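Local coordinates for xylose isomerase-like TIM barrel domain-containing protein (Thermus thermophilus, PDB 3AYT) that probably acts as a zinc-dependent phosphodiester hydrolase of the AP endonuclease type, perhaps cutting DNA at abasic sites, at residues 187-192 with 221-226; 163-168 with 194-199; 137-142 with 167-172. All coordinates share one frame; numbering follows the deposited sequence.

All three contacts lie on one end of the closed eight-stranded parallel barrel, where the zinc site opens beyond the strand ends. Contact 1 and contact 2 each hold one zinc ion, and the two ZN atoms, of chains F and G, are 3.6 Å apart; the centres of contacts 1 and 2 are about 8 Å apart, and the salt bridge from Asp-192 to Arg-197 and a backbone link from Asp-190 to Trp-199 join the two contacts. Contact 3 shares Arg-167 and Val-168 with contact 2, its centre about 10 Å away. It reaches the metal site indirectly: Asn-137 O is 3.0 Å from ND1 of the zinc ligand His-165.

Contact 1: 187-192 with 221-226; sequences HLNDTD and VLEVRE. With ZN (zinc ion), chain F.
His-187 and Glu-223 meet at one zinc ion where two neighbouring parallel strands of the TIM barrel, 185-188 and 219-222, come to their ends. ND1 of His-187 lies 2.6 Å from the zinc and OE2 of Glu-223 2.4 Å from it; water 1, Glu-136 and Asp-162 complete the ligand set. The carboxylate stacks on the imidazole with the two planes 24° apart, and OE1 sits over one ring face, displaced toward the rim, 3.2 Å from His-187 CE1. A bend in the glutamate chain (chi2 -149°) turns the carboxylate to the ring, and Glu-223 CG makes a CH-pi contact 4.2 Å from the ring centroid of His-187. Beyond the metal, NE2 of His-187 is hydrogen-bonded to Glu-27, which, with the zinc at ND1, holds both ring nitrogens and so the rotation of the ring, while Val-221 CB packs beside CD2. The strand ladder sets this spacing: Leu-188 N donates to Val-221 O at 2.7 Å, and Glu-223 N to Leu-188 O at 2.8 Å. Leu-188 and Leu-222, on the sheet face turned from the metal, both pack on Leu-235 of helix 229-239. Just past the strand, Asn-189 steadies the backbone of the zinc ligand: its ND2 donates to Glu-223 O over 2.9 Å, with the acceptor close to the amide plane.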
loop_
_atom_site.group_PDB
_atom_site.type_symbol
_atom_site.label_atom_id
_atom_site.label_comp_id
_atom_site.label_asym_id
_atom_site.label_seq_id
_atom_site.Cartn_x
_atom_site.Cartn_y
_atom_site.Cartn_z
ATOM N N HIS A 187 -2.442 5.640 2.124
ATOM C CA HIS A 187 -2.602 4.824 3.322
ATOM C C HIS A 187 -2.746 5.732 4.536
ATOM O O HIS A 187 -1.841 6.500 4.870
ATOM C CB HIS A 187 -1.456 3.822 3.484
ATOM C CG HIS A 187 -1.592 2.610 2.613
ATOM N ND1 HIS A 187 -0.616 1.641 2.526
ATOM C CD2 HIS A 187 -2.584 2.218 1.775
ATOM C CE1 HIS A 187 -1.006 0.695 1.690
ATOM N NE2 HIS A 187 -2.192 1.028 1.210
ATOM N N LEU A 188 -3.905 5.639 5.173
ATOM C CA LEU A 188 -4.290 6.564 6.227
ATOM C C LEU A 188 -4.337 5.917 7.595
ATOM O O LEU A 188 -4.960 4.863 7.787
ATOM C CB LEU A 188 -5.651 7.189 5.912
ATOM C CG LEU A 188 -5.749 8.034 4.644
ATOM C CD1 LEU A 188 -7.076 8.756 4.645
ATOM C CD2 LEU A 188 -4.596 9.027 4.572
ATOM N N ASN A 189 -3.650 6.568 8.527
ATOM C CA ASN A 189 -3.733 6.288 9.946
ATOM C C ASN A 189 -2.922 7.352 10.669
ATOM O O ASN A 189 -2.366 8.266 10.038
ATOM C CB ASN A 189 -3.212 4.871 10.276
ATOM C CG ASN A 189 -1.800 4.631 9.790
ATOM O OD1 ASN A 189 -0.934 5.490 9.921
ATOM N ND2 ASN A 189 -1.554 3.444 9.246
ATOM N N ASP A 190 -2.835 7.237 11.985
ATOM C CA ASP A 190 -2.029 8.166 12.747
ATOM C C ASP A 190 -1.055 7.418 13.634
ATOM O O ASP A 190 -1.231 6.221 13.905
ATOM C CB ASP A 190 -2.904 9.126 13.558
ATOM C CG ASP A 190 -2.357 10.553 13.561
ATOM O OD1 ASP A 190 -1.129 10.728 13.378
ATOM O OD2 ASP A 190 -3.165 11.496 13.742
ATOM N N THR A 191 -0.029 8.144 14.066
ATOM C CA THR A 191 1.078 7.628 14.850
ATOM C C THR A 191 1.406 8.609 15.974
ATOM O O THR A 191 1.023 9.775 15.912
ATOM C CB THR A 191 2.349 7.413 13.973
ATOM O OG1 THR A 191 3.493 7.212 14.812
ATOM C CG2 THR A 191 2.619 8.607 13.079
ATOM N N ASP A 192 2.112 8.126 16.994
ATOM C CA ASP A 192 2.640 8.979 18.060
ATOM C C ASP A 192 3.976 9.594 17.645
ATOM O O ASP A 192 4.624 10.280 18.434
ATOM C CB ASP A 192 2.808 8.177 19.357
ATOM C CG ASP A 192 3.601 6.885 19.154
ATOM O OD1 ASP A 192 4.155 6.674 18.049
ATOM O OD2 ASP A 192 3.665 6.076 20.108
ATOM N N VAL A 221 -7.143 4.449 1.886
ATOM C CA VAL A 221 -7.203 3.180 2.589
ATOM C C VAL A 221 -6.939 3.415 4.061
ATOM O O VAL A 221 -5.882 3.919 4.444
ATOM C CB VAL A 221 -6.173 2.166 2.029
ATOM C CG1 VAL A 221 -6.281 0.830 2.765
ATOM C CG2 VAL A 221 -6.376 1.970 0.534
ATOM N N LEU A 222 -7.914 3.052 4.885
ATOM C CA LEU A 222 -7.763 3.137 6.322
ATOM C C LEU A 222 -6.963 1.939 6.816
ATOM O O LEU A 222 -7.450 0.802 6.832
ATOM C CB LEU A 222 -9.130 3.215 7.008
ATOM C CG LEU A 222 -10.065 4.361 6.588
ATOM C CD1 LEU A 222 -11.415 4.196 7.255
ATOM C CD2 LEU A 222 -9.478 5.730 6.917
ATOM N N GLU A 223 -5.717 2.205 7.186
ATOM C CA GLU A 223 -4.827 1.177 7.697
ATOM C C GLU A 223 -4.802 1.269 9.209
ATOM O O GLU A 223 -3.810 1.680 9.821
ATOM C CB GLU A 223 -3.436 1.324 7.089
ATOM C CG GLU A 223 -3.416 0.926 5.630
ATOM C CD GLU A 223 -2.100 0.349 5.219
ATOM O OE1 GLU A 223 -2.106 -0.613 4.426
ATOM O OE2 GLU A 223 -1.058 0.850 5.698
ATOM N N VAL A 224 -5.932 0.882 9.791
ATOM C CA VAL A 224 -6.204 1.090 11.207
ATOM C C VAL A 224 -6.521 -0.246 11.869
ATOM O O VAL A 224 -7.253 -1.067 11.311
ATOM C CB VAL A 224 -7.360 2.106 11.424
ATOM C CG1 VAL A 224 -6.969 3.495 10.907
ATOM C CG2 VAL A 224 -8.659 1.635 10.759
ATOM N N ARG A 225 -5.957 -0.464 13.050
ATOM C CA ARG A 225 -6.135 -1.736 13.750
ATOM C C ARG A 225 -7.125 -1.595 14.908
ATOM O O ARG A 225 -6.949 -2.172 15.978
ATOM C CB ARG A 225 -4.781 -2.306 14.188
ATOM C CG ARG A 225 -3.746 -2.260 13.066
ATOM C CD ARG A 225 -2.963 -3.546 12.886
ATOM N NE ARG A 225 -2.444 -3.629 11.517
ATOM C CZ ARG A 225 -1.618 -4.572 11.071
ATOM N NH1 ARG A 225 -1.191 -5.533 11.882
ATOM N NH2 ARG A 225 -1.215 -4.553 9.807
ATOM N N GLU A 226 -8.166 -0.807 14.659
ATOM C CA GLU A 226 -9.285 -0.605 15.574
ATOM C C GLU A 226 -10.481 -0.279 14.691
ATOM O O GLU A 226 -10.315 -0.107 13.481
ATOM C CB GLU A 226 -8.992 0.540 16.550
ATOM C CG GLU A 226 -8.680 1.889 15.885
ATOM C CD GLU A 226 -7.692 2.739 16.682
ATOM O OE1 GLU A 226 -6.718 2.179 17.236
ATOM O OE2 GLU A 226 -7.880 3.973 16.741
HETATM ZN ZN ZN F . 0.952 1.552 4.543
HETATM O O HOH W 1 0.324 -0.862 4.143
#

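Contact 2: 163-168 with 194-199; sequences AAHARV and VYDRHW. With ZN (zinc ion), chain G.
Ala-164, early in helix 163-169, turns its methyl toward the loop that follows strand 185-188, and its CB meets Asp-196 OD1 at 3.5 Å. One residue on, His-165 extends its ring to the zinc, with NE2 2.4 Å from the ion. Asp-196 OD2 approaches the edge of that ring near its plane, 3.0 Å from His-165 NE2, yet no hydrogen is shared: both atoms face the same metal. The carboxylate plane is turned 72° from the imidazole. With CG anti to the backbone N (chi1 -165°), Asp-196 reaches back to the helix, OD2 making a longer bond of 2.8 Å to the zinc, and OD1 is hydrogen-bonded to the zinc-bound water 2. Two residues after Asp-196 in the same loop, His-198 also reaches the metal, its NE2 a long 2.7 Å from the zinc. The other ring nitrogen of His-165 is hydrogen-bonded to Asn-137 O, which holds the ring in its orientation. A turn further along the helix, Val-168 covers the loop backbone: CG1 lies 3.2 Å from Val-194 O, and CG2 lies 3.6 Å from Val-194 C and 3.8 Å from Tyr-195 O. Cutting this side chain back to an alanine would probably open a gap under Val-194 and leave the inverse gamma turn centred on Asp-196, which begins at Tyr-195, less firmly backed. A helix histidine facing an Asp-Arg-His sequence in the loop after the seventh strand is consistent with the third zinc site of endonuclease IV-like enzymes.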
loop_
_atom_site.group_PDB
_atom_site.type_symbol
_atom_site.label_atom_id
_atom_site.label_comp_id
_atom_site.label_asym_id
_atom_site.label_seq_id
_atom_site.Cartn_x
_atom_site.Cartn_y
_atom_site.Cartn_z
ATOM N N ALA A 163 1.965 8.280 5.191
ATOM C CA ALA A 163 2.555 9.359 5.988
ATOM C C ALA A 163 3.225 8.870 7.278
ATOM O O ALA A 163 4.265 9.400 7.681
ATOM C CB ALA A 163 1.517 10.428 6.291
ATOM N N ALA A 164 2.635 7.861 7.917
ATOM C CA ALA A 164 3.223 7.303 9.147
ATOM C C ALA A 164 4.591 6.689 8.867
ATOM O O ALA A 164 5.517 6.885 9.646
ATOM C CB ALA A 164 2.294 6.283 9.782
ATOM N N HIS A 165 4.714 5.962 7.752
ATOM C CA HIS A 165 6.006 5.403 7.344
ATOM C C HIS A 165 7.068 6.485 7.144
ATOM O O HIS A 165 8.201 6.342 7.611
ATOM C CB HIS A 165 5.885 4.540 6.083
ATOM C CG HIS A 165 5.134 3.257 6.294
ATOM N ND1 HIS A 165 4.809 2.410 5.258
ATOM C CD2 HIS A 165 4.629 2.689 7.417
ATOM C CE1 HIS A 165 4.143 1.371 5.733
ATOM N NE2 HIS A 165 4.025 1.513 7.042
ATOM N N ALA A 166 6.702 7.564 6.457
ATOM C CA ALA A 166 7.606 8.699 6.304
ATOM C C ALA A 166 8.008 9.250 7.678
ATOM O O ALA A 166 9.189 9.519 7.924
ATOM C CB ALA A 166 6.964 9.792 5.449
ATOM N N ARG A 167 7.026 9.405 8.564
ATOM C CA ARG A 167 7.251 10.019 9.883
ATOM C C ARG A 167 8.205 9.199 10.753
ATOM O O ARG A 167 9.139 9.742 11.352
ATOM C CB ARG A 167 5.914 10.231 10.613
ATOM C CG ARG A 167 6.013 10.888 12.011
ATOM C CD ARG A 167 6.694 12.269 11.934
ATOM N NE ARG A 167 6.674 12.990 13.209
ATOM C CZ ARG A 167 5.843 13.989 13.511
ATOM N NH1 ARG A 167 4.938 14.419 12.635
ATOM N NH2 ARG A 167 5.921 14.573 14.703
ATOM N N VAL A 168 7.987 7.887 10.771
ATOM C CA VAL A 168 8.627 6.996 11.736
ATOM C C VAL A 168 9.839 6.232 11.196
ATOM O O VAL A 168 10.729 5.842 11.971
ATOM C CB VAL A 168 7.566 6.027 12.331
ATOM C CG1 VAL A 168 8.208 4.797 12.931
ATOM C CG2 VAL A 168 6.713 6.755 13.360
ATOM N N VAL A 194 6.568 7.860 16.874
ATOM C CA VAL A 194 7.618 6.958 17.335
ATOM C C VAL A 194 7.453 5.586 16.687
ATOM O O VAL A 194 8.405 5.024 16.159
ATOM C CB VAL A 194 7.590 6.784 18.880
ATOM C CG1 VAL A 194 8.801 5.958 19.350
ATOM C CG2 VAL A 194 7.560 8.142 19.580
ATOM N N TYR A 195 6.235 5.056 16.748
ATOM C CA TYR A 195 5.922 3.747 16.184
ATOM C C TYR A 195 4.852 3.846 15.120
ATOM O O TYR A 195 4.022 4.756 15.135
ATOM C CB TYR A 195 5.447 2.791 17.276
ATOM C CG TYR A 195 6.475 2.546 18.349
ATOM C CD1 TYR A 195 7.523 1.656 18.137
ATOM C CD2 TYR A 195 6.401 3.203 19.578
ATOM C CE1 TYR A 195 8.474 1.423 19.115
ATOM C CE2 TYR A 195 7.349 2.975 20.569
ATOM C CZ TYR A 195 8.382 2.085 20.326
ATOM O OH TYR A 195 9.328 1.844 21.287
ATOM N N ASP A 196 4.866 2.882 14.208
ATOM C CA ASP A 196 3.833 2.753 13.198
ATOM C C ASP A 196 2.578 2.191 13.867
ATOM O O ASP A 196 2.268 1.004 13.748
ATOM C CB ASP A 196 4.333 1.832 12.085
ATOM C CG ASP A 196 3.497 1.914 10.832
ATOM O OD1 ASP A 196 2.706 2.874 10.667
ATOM O OD2 ASP A 196 3.645 1.006 9.995
ATOM N N ARG A 197 1.862 3.068 14.572
ATOM C CA ARG A 197 0.780 2.674 15.475
ATOM C C ARG A 197 -0.491 2.172 14.810
ATOM O O ARG A 197 -1.212 1.364 15.395
ATOM C CB ARG A 197 0.429 3.831 16.422
ATOM C CG ARG A 197 1.500 4.141 17.458
ATOM C CD ARG A 197 1.614 3.018 18.482
ATOM N NE ARG A 197 2.509 3.363 19.579
ATOM C CZ ARG A 197 2.682 2.623 20.672
ATOM N NH1 ARG A 197 2.017 1.480 20.821
ATOM N NH2 ARG A 197 3.521 3.028 21.619
ATOM N N HIS A 198 -0.775 2.663 13.606
ATOM C CA HIS A 198 -2.023 2.356 12.918
ATOM C C HIS A 198 -3.264 2.827 13.708
ATOM O O HIS A 198 -4.302 2.165 13.706
ATOM C CB HIS A 198 -2.093 0.852 12.578
ATOM C CG HIS A 198 -1.189 0.440 11.455
ATOM N ND1 HIS A 198 -1.593 -0.416 10.453
ATOM C CD2 HIS A 198 0.088 0.782 11.164
ATOM C CE1 HIS A 198 -0.599 -0.595 9.602
ATOM N NE2 HIS A 198 0.430 0.124 10.007
ATOM N N TRP A 199 -3.150 3.971 14.383
ATOM C CA TRP A 199 -4.302 4.570 15.076
ATOM C C TRP A 199 -5.269 5.202 14.099
ATOM O O TRP A 199 -4.896 5.528 12.962
ATOM C CB TRP A 199 -3.863 5.643 16.078
ATOM C CG TRP A 199 -3.074 5.139 17.240
ATOM C CD1 TRP A 199 -3.084 3.875 17.761
ATOM C CD2 TRP A 199 -2.175 5.901 18.056
ATOM N NE1 TRP A 199 -2.229 3.795 18.830
ATOM C CE2 TRP A 199 -1.665 5.027 19.043
ATOM C CE3 TRP A 199 -1.750 7.241 18.049
ATOM C CZ2 TRP A 199 -0.745 5.443 20.009
ATOM C CZ3 TRP A 199 -0.839 7.656 19.009
ATOM C CH2 TRP A 199 -0.345 6.759 19.977
HETATM ZN ZN ZN G . 1.961 0.644 7.850
HETATM O O HOH W 2 1.305 2.947 8.428
#

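Contact 3: 137-142 with 167-172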
loop_
_atom_site.group_PDB
_atom_site.type_symbol
_atom_site.label_atom_id
_atom_site.label_comp_id
_atom_site.label_asym_id
_atom_site.label_seq_id
_atom_site.Cartn_x
_atom_site.Cartn_y
_atom_site.Cartn_z
ATOM N N ASN A 137 5.728 3.812 -0.111
ATOM C CA ASN A 137 6.922 4.132 0.667
ATOM C C ASN A 137 6.926 3.351 1.975
ATOM O O ASN A 137 5.914 3.275 2.659
ATOM C CB ASN A 137 7.049 5.643 0.950
ATOM C CG ASN A 137 5.911 6.185 1.822
ATOM O OD1 ASN A 137 4.752 6.166 1.421
ATOM N ND2 ASN A 137 6.248 6.684 3.010
ATOM N N SER A 138 8.068 2.754 2.305
ATOM C CA SER A 138 8.218 2.074 3.578
ATOM C C SER A 138 9.427 2.660 4.294
ATOM O O SER A 138 9.279 3.570 5.120
ATOM C CB SER A 138 8.346 0.548 3.392
ATOM O OG SER A 138 9.355 0.225 2.445
ATOM N N HIS A 139 10.618 2.169 3.941
ATOM C CA HIS A 139 11.851 2.561 4.618
ATOM C C HIS A 139 12.752 3.518 3.829
ATOM O O HIS A 139 13.859 3.844 4.281
ATOM C CB HIS A 139 12.624 1.304 5.082
ATOM C CG HIS A 139 11.911 0.531 6.147
ATOM N ND1 HIS A 139 11.797 0.984 7.445
ATOM C CD2 HIS A 139 11.229 -0.640 6.098
ATOM C CE1 HIS A 139 11.091 0.118 8.152
ATOM N NE2 HIS A 139 10.740 -0.880 7.360
ATOM N N GLU A 140 12.286 3.982 2.669
ATOM C CA GLU A 140 13.051 4.949 1.881
ATOM C C GLU A 140 13.269 6.200 2.726
ATOM O O GLU A 140 12.325 6.678 3.348
ATOM C CB GLU A 140 12.309 5.322 0.594
ATOM C CG GLU A 140 12.195 4.191 -0.433
ATOM C CD GLU A 140 11.049 3.205 -0.143
ATOM O OE1 GLU A 140 10.284 3.398 0.827
ATOM O OE2 GLU A 140 10.915 2.228 -0.904
ATOM N N PRO A 141 14.512 6.722 2.766
ATOM C CA PRO A 141 14.793 7.926 3.558
ATOM C C PRO A 141 14.073 9.165 3.016
ATOM O O PRO A 141 13.699 10.046 3.795
ATOM C CB PRO A 141 16.314 8.115 3.425
ATOM C CG PRO A 141 16.838 6.874 2.800
ATOM C CD PRO A 141 15.713 6.186 2.105
ATOM N N HIS A 142 13.863 9.213 1.698
ATOM C CA HIS A 142 13.374 10.427 1.035
ATOM C C HIS A 142 12.638 10.141 -0.287
ATOM O O HIS A 142 12.811 9.068 -0.871
ATOM C CB HIS A 142 14.529 11.427 0.838
ATOM C CG HIS A 142 15.650 10.927 -0.025
ATOM N ND1 HIS A 142 16.012 9.598 -0.105
ATOM C CD2 HIS A 142 16.524 11.600 -0.810
ATOM C CE1 HIS A 142 17.037 9.469 -0.927
ATOM N NE2 HIS A 142 17.381 10.672 -1.353
ATOM N N ARG A 167 7.026 9.405 8.564
ATOM C CA ARG A 167 7.251 10.019 9.883
ATOM C C ARG A 167 8.205 9.199 10.753
ATOM O O ARG A 167 9.139 9.742 11.352
ATOM C CB ARG A 167 5.914 10.231 10.613
ATOM C CG ARG A 167 6.013 10.888 12.011
ATOM C CD ARG A 167 6.694 12.269 11.934
ATOM N NE ARG A 167 6.674 12.990 13.209
ATOM C CZ ARG A 167 5.843 13.989 13.511
ATOM N NH1 ARG A 167 4.938 14.419 12.635
ATOM N NH2 ARG A 167 5.921 14.573 14.703
ATOM N N VAL A 168 7.987 7.887 10.771
ATOM C CA VAL A 168 8.627 6.996 11.736
ATOM C C VAL A 168 9.839 6.232 11.196
ATOM O O VAL A 168 10.729 5.842 11.971
ATOM C CB VAL A 168 7.566 6.027 12.331
ATOM C CG1 VAL A 168 8.208 4.797 12.931
ATOM C CG2 VAL A 168 6.713 6.755 13.360
ATOM N N PHE A 169 9.884 6.021 9.883
ATOM C CA PHE A 169 10.987 5.277 9.259
ATOM C C PHE A 169 11.956 6.104 8.398
ATOM O O PHE A 169 13.078 5.667 8.140
ATOM C CB PHE A 169 10.452 4.096 8.430
ATOM C CG PHE A 169 9.622 3.118 9.215
ATOM C CD1 PHE A 169 10.041 2.663 10.468
ATOM C CD2 PHE A 169 8.435 2.627 8.692
ATOM C CE1 PHE A 169 9.272 1.754 11.189
ATOM C CE2 PHE A 169 7.655 1.719 9.408
ATOM C CZ PHE A 169 8.077 1.278 10.661
ATOM N N SER A 170 11.541 7.283 7.947
ATOM C CA SER A 170 12.344 8.005 6.957
ATOM C C SER A 170 13.133 9.179 7.538
ATOM O O SER A 170 13.034 9.480 8.724
ATOM C CB SER A 170 11.471 8.466 5.781
ATOM O OG SER A 170 10.841 9.713 6.031
ATOM N N ARG A 171 13.903 9.830 6.674
ATOM C CA ARG A 171 14.625 11.060 6.985
ATOM C C ARG A 171 13.790 12.286 6.556
ATOM O O ARG A 171 14.235 13.427 6.692
ATOM C CB ARG A 171 15.998 11.018 6.289
ATOM C CG ARG A 171 16.643 12.358 5.964
ATOM C CD ARG A 171 18.025 12.191 5.348
ATOM N NE ARG A 171 18.964 11.680 6.336
ATOM C CZ ARG A 171 19.915 12.393 6.930
ATOM N NH1 ARG A 171 20.104 13.672 6.628
ATOM N NH2 ARG A 171 20.691 11.809 7.825
ATOM N N THR A 172 12.573 12.028 6.075
ATOM C CA THR A 172 11.652 13.062 5.575
ATOM C C THR A 172 10.265 12.935 6.239
ATOM O O THR A 172 9.323 12.424 5.620
ATOM C CB THR A 172 11.510 12.966 4.029
ATOM O OG1 THR A 172 12.797 12.773 3.434
ATOM C CG2 THR A 172 10.878 14.237 3.436
HETATM O O HOH W 3 14.790 3.878 6.841
#
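His-139 and Phe-169 supply the aromatic part of this contact. CE1 of the histidine stands over the centre of the Phe-169 ring, 3.5 Å from CG, with the planes at 47°, an oblique pairing. The backbone O of Ser-138 lies at the edge of the phenyl ring, and a hydrogen bond between His-139 ND1 and His-101 ND1 fixes how the imidazole is turned. Polar bonds gather at the carbonyl of Pro-141, whose O takes two donors in its carbonyl plane, each on a lone pair: Arg-171 N at 2.9 Å and Thr-172 OG1, also at 2.9 Å. The threonine hydroxyl is placed for this by sitting anti to its own carbonyl carbon (chi1 -44°). Ser-170 OG accepts from Thr-172 N at 2.9 Å, an ST turn that folds the chain where helix 163-169 ends, and the same OG is hydrogen-bonded to Ala-166 O. Water 3 bridges the two segments, hydrogen-bonded to His-139 O at 2.7 Å and to Phe-169 O at 2.8 Å. Pro-141 CB lies beside Arg-171 CB at 4.1 Å. The loop 137-142, leaving strand 132-136, is thus fastened to the end of helix 163-169; helix 105-118 meets Pro-141, His-142 and Arg-171, while helix 176-179 packs against Ser-170 and Thr-172.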